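Local coordinates for protein LamCAT (Aquimarina, PDB 6JH5) that hydrolyses laminarin, a beta-1,3-glucan, as a bacterial laminarinase of glycoside hydrolase family 16, at residues 212-216 with 217-221; 10-13 with 14-18. All blocks are in the same frame, centred on the assembly; numbering follows the deposited sequence.

In the fold
Both contacts are local turns at the periphery of the family 16 beta-sandwich (jelly-roll) fold. Interaction 2 comes first along the chain, in the loop leading from strand 5-10 to strand 21-22; interaction 1 comes much later, in the loop between strands 197-205 and 221-232. Their centres lie about 28 Å apart and their nearest atoms about 14 Å apart, so they do not touch. Strand 221-232 connects them: interaction 1 runs into its start, while farther on it pairs antiparallel with strand 5-10, from which interaction 2 emerges, and supplies Asp226 to the calcium site. The metal thus ties the early loop to the late strand.

Interaction 1 of 2, residues 212-216 with 217-221; sequences FNIDN and NAFPA
Phe219 folds back over the turn so that one side of its ring rim meets residues 214-216. Its CB lies 4.2 Å from Asn216 O. Next along the side chain, CG beside the backbone N (chi1 -64°) directs the ring back toward the preceding residues, and CD1 nears both Asp215 O and Asn216 O, the latter 3.7 Å away and near the ring plane. CE1 is met edge-on by Ile214 CG2 at 3.7 Å, and Asp215 O approaches it obliquely to within 3.4 Å. At the tip, CZ still touches the same Ile214 methyl. Away from the turn the ring packs on Tyr65 and meets Phe92 edge-to-face, and both Phe219 and Ile214 reach Ile205 of strand 197-205.

Residues 215-218 form a type I beta-turn with an Asx turn built on it, in the surface loop that feeds strand 221-232 of the jelly roll. The beta-turn is closed by Ala218 N donating to Asp215 O at 3.1 Å, from well above the carbonyl plane. Asp215 OD1 accepts from Asn217 N at 3.0 Å, the donor lying 39° out of the carboxylate plane, and a water bridges OD1 to Asn217 OD1. The carboxylate and the Asn217 side-chain amide stand nearly perpendicular, at 84°. With a leucine in place of Asp215, the backbone N-H of Asn217 would probably lose the carboxylate acceptor and the bridging water its Asp215 partner. A second water joins Asn216 O, 2.8 Å away, to Phe219 O, the carbonyl oxygen of the cis peptide bond to Pro220. Asn216 OD1 passes near Phe219 CE1 but is hydrogen-bonded to Tyr65 OH.

Interaction 2 of 2, residues 10-13 with 14-18; sequences DEFT and NGISS. With CA (calcium ion), chain B.
Asp10 and Ser17 join the two ends of a compact loop, and an Asx turn fixes its first corner: Asp10 OD1 accepts from Phe12 N at 3.0 Å. The Asp10 side chain extends away from its own backbone N (chi1 -160°), which carries the carboxylate into the loop. There OD2 takes two donors from Ser17. Ser17 N meets Asp10 OD2 on the syn side at 3.0 Å, only 17° out of the carboxylate plane, whereas Ser17 OG donates to the same oxygen at 2.9 Å from well above that plane. Ser17 manages both because its OG sits between its backbone N and carbonyl carbon (chi1 76°), beside the amide. Trp20 NE1 also bonds to OD2, so this buried charge is probably well compensated.

Phe12, in a left-handed backbone conformation, turns its ring inward; Asp10 CG lies over one face near the rim, and the Ile16 side chain approaches CD1 loosely. The ring goes on to Leu51 and Val225. Between Asp10 and Phe12 in the chain, Glu11 O binds the calcium ion at 2.5 Å, alongside Gly49 O and Asp226 O. Glu11 OE1 accepts from a water also bound to the calcium, and Glu11 OE2 forms a salt bridge with Arg229 NE. Gly15 O receives a C-H...O contact from Phe12 CA at 3.5 Å and a hydrogen bond from a water that also donates to Asp10 OD1 at 2.7 Å.

Interaction 1 of 2, residues 212-216 with 217-221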
loop_
_atom_site.group_PDB
_atom_site.type_symbol
_atom_site.label_atom_id
_atom_site.label_comp_id
_atom_site.label_asym_id
_atom_site.label_seq_id
_atom_site.Cartn_x
_atom_site.Cartn_y
_atom_site.Cartn_z
ATOM N N PHE A 212 12.341 11.518 -10.115
ATOM C CA PHE A 212 11.602 12.081 -11.261
ATOM C C PHE A 212 12.157 11.628 -12.607
ATOM O O PHE A 212 11.788 12.203 -13.580
ATOM C CB PHE A 212 11.491 13.589 -11.054
ATOM C CG PHE A 212 10.871 13.919 -9.720
ATOM C CD1 PHE A 212 9.505 13.945 -9.572
ATOM C CD2 PHE A 212 11.644 14.169 -8.609
ATOM C CE1 PHE A 212 8.926 14.212 -8.347
ATOM C CE2 PHE A 212 11.065 14.431 -7.383
ATOM C CZ PHE A 212 9.706 14.465 -7.256
ATOM N N ASN A 213 12.991 10.601 -12.588
ATOM C CA ASN A 213 13.480 10.006 -13.851
ATOM C C ASN A 213 12.458 8.928 -14.203
ATOM O O ASN A 213 12.442 7.926 -13.561
ATOM C CB ASN A 213 14.866 9.405 -13.653
ATOM C CG ASN A 213 15.282 8.474 -14.769
ATOM O OD1 ASN A 213 14.821 8.596 -15.889
ATOM N ND2 ASN A 213 16.222 7.603 -14.483
ATOM N N ILE A 214 11.623 9.197 -15.191
ATOM C CA ILE A 214 10.564 8.223 -15.540
ATOM C C ILE A 214 10.908 7.519 -16.852
ATOM O O ILE A 214 11.214 8.205 -17.794
ATOM C CB ILE A 214 9.195 8.919 -15.645
ATOM C CG1 ILE A 214 8.913 9.903 -14.501
ATOM C CG2 ILE A 214 8.102 7.879 -15.768
ATOM C CD1 ILE A 214 9.017 9.330 -13.111
ATOM N N ASP A 215 10.832 6.189 -16.828
ATOM C CA ASP A 215 11.042 5.396 -18.058
ATOM C C ASP A 215 9.706 5.464 -18.784
ATOM O O ASP A 215 8.848 4.688 -18.546
ATOM C CB ASP A 215 11.422 3.965 -17.717
ATOM C CG ASP A 215 11.611 3.079 -18.934
ATOM O OD1 ASP A 215 11.406 3.556 -20.030
ATOM O OD2 ASP A 215 11.969 1.951 -18.725
ATOM N N ASN A 216 9.609 6.356 -19.769
ATOM C CA ASN A 216 8.353 6.565 -20.531
ATOM C C ASN A 216 8.094 5.411 -21.488
ATOM O O ASN A 216 7.024 5.333 -22.014
ATOM C CB ASN A 216 8.308 7.927 -21.202
ATOM C CG ASN A 216 8.132 9.018 -20.174
ATOM O OD1 ASN A 216 7.324 8.901 -19.287
ATOM N ND2 ASN A 216 8.956 10.035 -20.266
ATOM N N ASN A 217 9.055 4.516 -21.610
ATOM C CA ASN A 217 8.877 3.348 -22.496
ATOM C C ASN A 217 8.343 2.165 -21.688
ATOM O O ASN A 217 8.247 1.098 -22.235
ATOM C CB ASN A 217 10.163 2.986 -23.230
ATOM C CG ASN A 217 10.467 3.944 -24.354
ATOM O OD1 ASN A 217 11.557 4.479 -24.447
ATOM N ND2 ASN A 217 9.501 4.190 -25.187
ATOM N N ALA A 218 8.010 2.401 -20.424
ATOM C CA ALA A 218 7.447 1.329 -19.579
ATOM C C ALA A 218 5.913 1.436 -19.512
ATOM O O ALA A 218 5.319 0.698 -18.775
ATOM C CB ALA A 218 8.060 1.422 -18.213
ATOM N N PHE A 219 5.320 2.326 -20.297
ATOM C CA PHE A 219 3.854 2.545 -20.279
ATOM C C PHE A 219 3.211 1.907 -21.503
ATOM O O PHE A 219 3.759 2.035 -22.556
ATOM C CB PHE A 219 3.535 4.034 -20.159
ATOM C CG PHE A 219 4.015 4.618 -18.861
ATOM C CD1 PHE A 219 5.279 5.147 -18.738
ATOM C CD2 PHE A 219 3.198 4.620 -17.757
ATOM C CE1 PHE A 219 5.718 5.656 -17.533
ATOM C CE2 PHE A 219 3.636 5.134 -16.553
ATOM C CZ PHE A 219 4.893 5.658 -16.445
ATOM N N PRO A 220 2.041 1.258 -21.387
ATOM C CA PRO A 220 1.334 1.067 -20.118
ATOM C C PRO A 220 1.942 0.013 -19.178
ATOM O O PRO A 220 2.471 -0.935 -19.626
ATOM C CB PRO A 220 -0.069 0.655 -20.582
ATOM C CG PRO A 220 0.209 -0.103 -21.842
ATOM C CD PRO A 220 1.288 0.725 -22.509
ATOM N N ALA A 221 1.790 0.232 -17.875
ATOM C CA ALA A 221 2.388 -0.679 -16.885
ATOM C C ALA A 221 1.275 -1.272 -16.022
ATOM O O ALA A 221 0.437 -0.540 -15.607
ATOM C CB ALA A 221 3.372 0.093 -16.057
HETATM O O HOH W 1 13.120 4.888 -21.815
HETATM O O HOH W 2 5.471 3.693 -23.729
#

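Interaction 2 of 2, residues 10-13 with 14-18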
loop_
_atom_site.group_PDB
_atom_site.type_symbol
_atom_site.label_atom_id
_atom_site.label_comp_id
_atom_site.label_asym_id
_atom_site.label_seq_id
_atom_site.Cartn_x
_atom_site.Cartn_y
_atom_site.Cartn_z
ATOM N N ASP A 10 -11.059 -9.788 -0.920
ATOM C CA ASP A 10 -11.490 -9.482 -2.298
ATOM C C ASP A 10 -10.643 -10.379 -3.198
ATOM O O ASP A 10 -9.479 -10.202 -3.225
ATOM C CB ASP A 10 -11.413 -8.020 -2.717
ATOM C CG ASP A 10 -12.300 -7.736 -3.919
ATOM O OD1 ASP A 10 -12.637 -8.678 -4.610
ATOM O OD2 ASP A 10 -12.614 -6.595 -4.134
ATOM N N GLU A 11 -11.284 -11.363 -3.811
ATOM C CA GLU A 11 -10.608 -12.306 -4.727
ATOM C C GLU A 11 -10.663 -11.789 -6.159
ATOM O O GLU A 11 -10.106 -12.434 -6.989
ATOM C CB GLU A 11 -11.282 -13.675 -4.655
ATOM C CG GLU A 11 -11.268 -14.256 -3.269
ATOM C CD GLU A 11 -9.899 -14.633 -2.753
ATOM O OE1 GLU A 11 -9.105 -15.140 -3.528
ATOM O OE2 GLU A 11 -9.667 -14.405 -1.594
ATOM N N PHE A 12 -11.426 -10.732 -6.404
ATOM C CA PHE A 12 -11.521 -10.102 -7.741
ATOM C C PHE A 12 -11.939 -11.136 -8.787
ATOM O O PHE A 12 -11.445 -11.102 -9.867
ATOM C CB PHE A 12 -10.173 -9.485 -8.105
ATOM C CG PHE A 12 -9.679 -8.469 -7.114
ATOM C CD1 PHE A 12 -10.330 -7.265 -6.979
ATOM C CD2 PHE A 12 -8.554 -8.705 -6.349
ATOM C CE1 PHE A 12 -9.883 -6.319 -6.077
ATOM C CE2 PHE A 12 -8.121 -7.762 -5.442
ATOM C CZ PHE A 12 -8.782 -6.571 -5.319
ATOM N N THR A 13 -12.856 -12.014 -8.430
ATOM C CA THR A 13 -13.159 -13.088 -9.393
ATOM C C THR A 13 -13.758 -12.536 -10.690
ATOM O O THR A 13 -13.263 -12.895 -11.754
ATOM C CB THR A 13 -14.036 -14.127 -8.706
ATOM O OG1 THR A 13 -13.360 -14.532 -7.528
ATOM C CG2 THR A 13 -14.275 -15.337 -9.575
ATOM N N ASN A 14 -14.766 -11.681 -10.582
ATOM C CA ASN A 14 -15.371 -11.108 -11.805
ATOM C C ASN A 14 -15.279 -9.579 -11.828
ATOM O O ASN A 14 -15.355 -8.992 -12.913
ATOM C CB ASN A 14 -16.809 -11.603 -11.944
ATOM C CG ASN A 14 -16.911 -13.115 -11.978
ATOM O OD1 ASN A 14 -17.431 -13.735 -11.057
ATOM N ND2 ASN A 14 -16.368 -13.707 -13.017
ATOM N N GLY A 15 -15.133 -8.960 -10.666
ATOM C CA GLY A 15 -15.130 -7.498 -10.594
ATOM C C GLY A 15 -14.518 -7.024 -9.295
ATOM O O GLY A 15 -14.020 -7.821 -8.568
ATOM N N ILE A 16 -14.558 -5.723 -9.092
ATOM C CA ILE A 16 -13.992 -5.105 -7.876
ATOM C C ILE A 16 -15.147 -4.975 -6.900
ATOM O O ILE A 16 -16.156 -4.469 -7.268
ATOM C CB ILE A 16 -13.373 -3.753 -8.248
ATOM C CG1 ILE A 16 -12.234 -3.966 -9.248
ATOM C CG2 ILE A 16 -12.906 -3.048 -6.993
ATOM C CD1 ILE A 16 -11.603 -2.722 -9.735
ATOM N N SER A 17 -14.938 -5.421 -5.685
ATOM C CA SER A 17 -16.069 -5.327 -4.746
ATOM C C SER A 17 -16.368 -3.875 -4.412
ATOM O O SER A 17 -15.533 -3.028 -4.493
ATOM C CB SER A 17 -15.804 -6.097 -3.539
ATOM O OG SER A 17 -14.915 -5.420 -2.714
ATOM N N SER A 18 -17.540 -3.679 -3.829
ATOM C CA SER A 18 -18.022 -2.340 -3.428
ATOM C C SER A 18 -17.356 -1.912 -2.117
ATOM O O SER A 18 -17.582 -0.827 -1.662
ATOM C CB SER A 18 -19.494 -2.350 -3.316
ATOM O OG SER A 18 -19.859 -3.061 -2.175
HETATM CA CA CA B . -8.202 -13.823 -7.853
HETATM O O HOH W 3 -14.894 -8.881 -6.055
HETATM O O HOH W 4 -8.408 -15.628 -5.856
#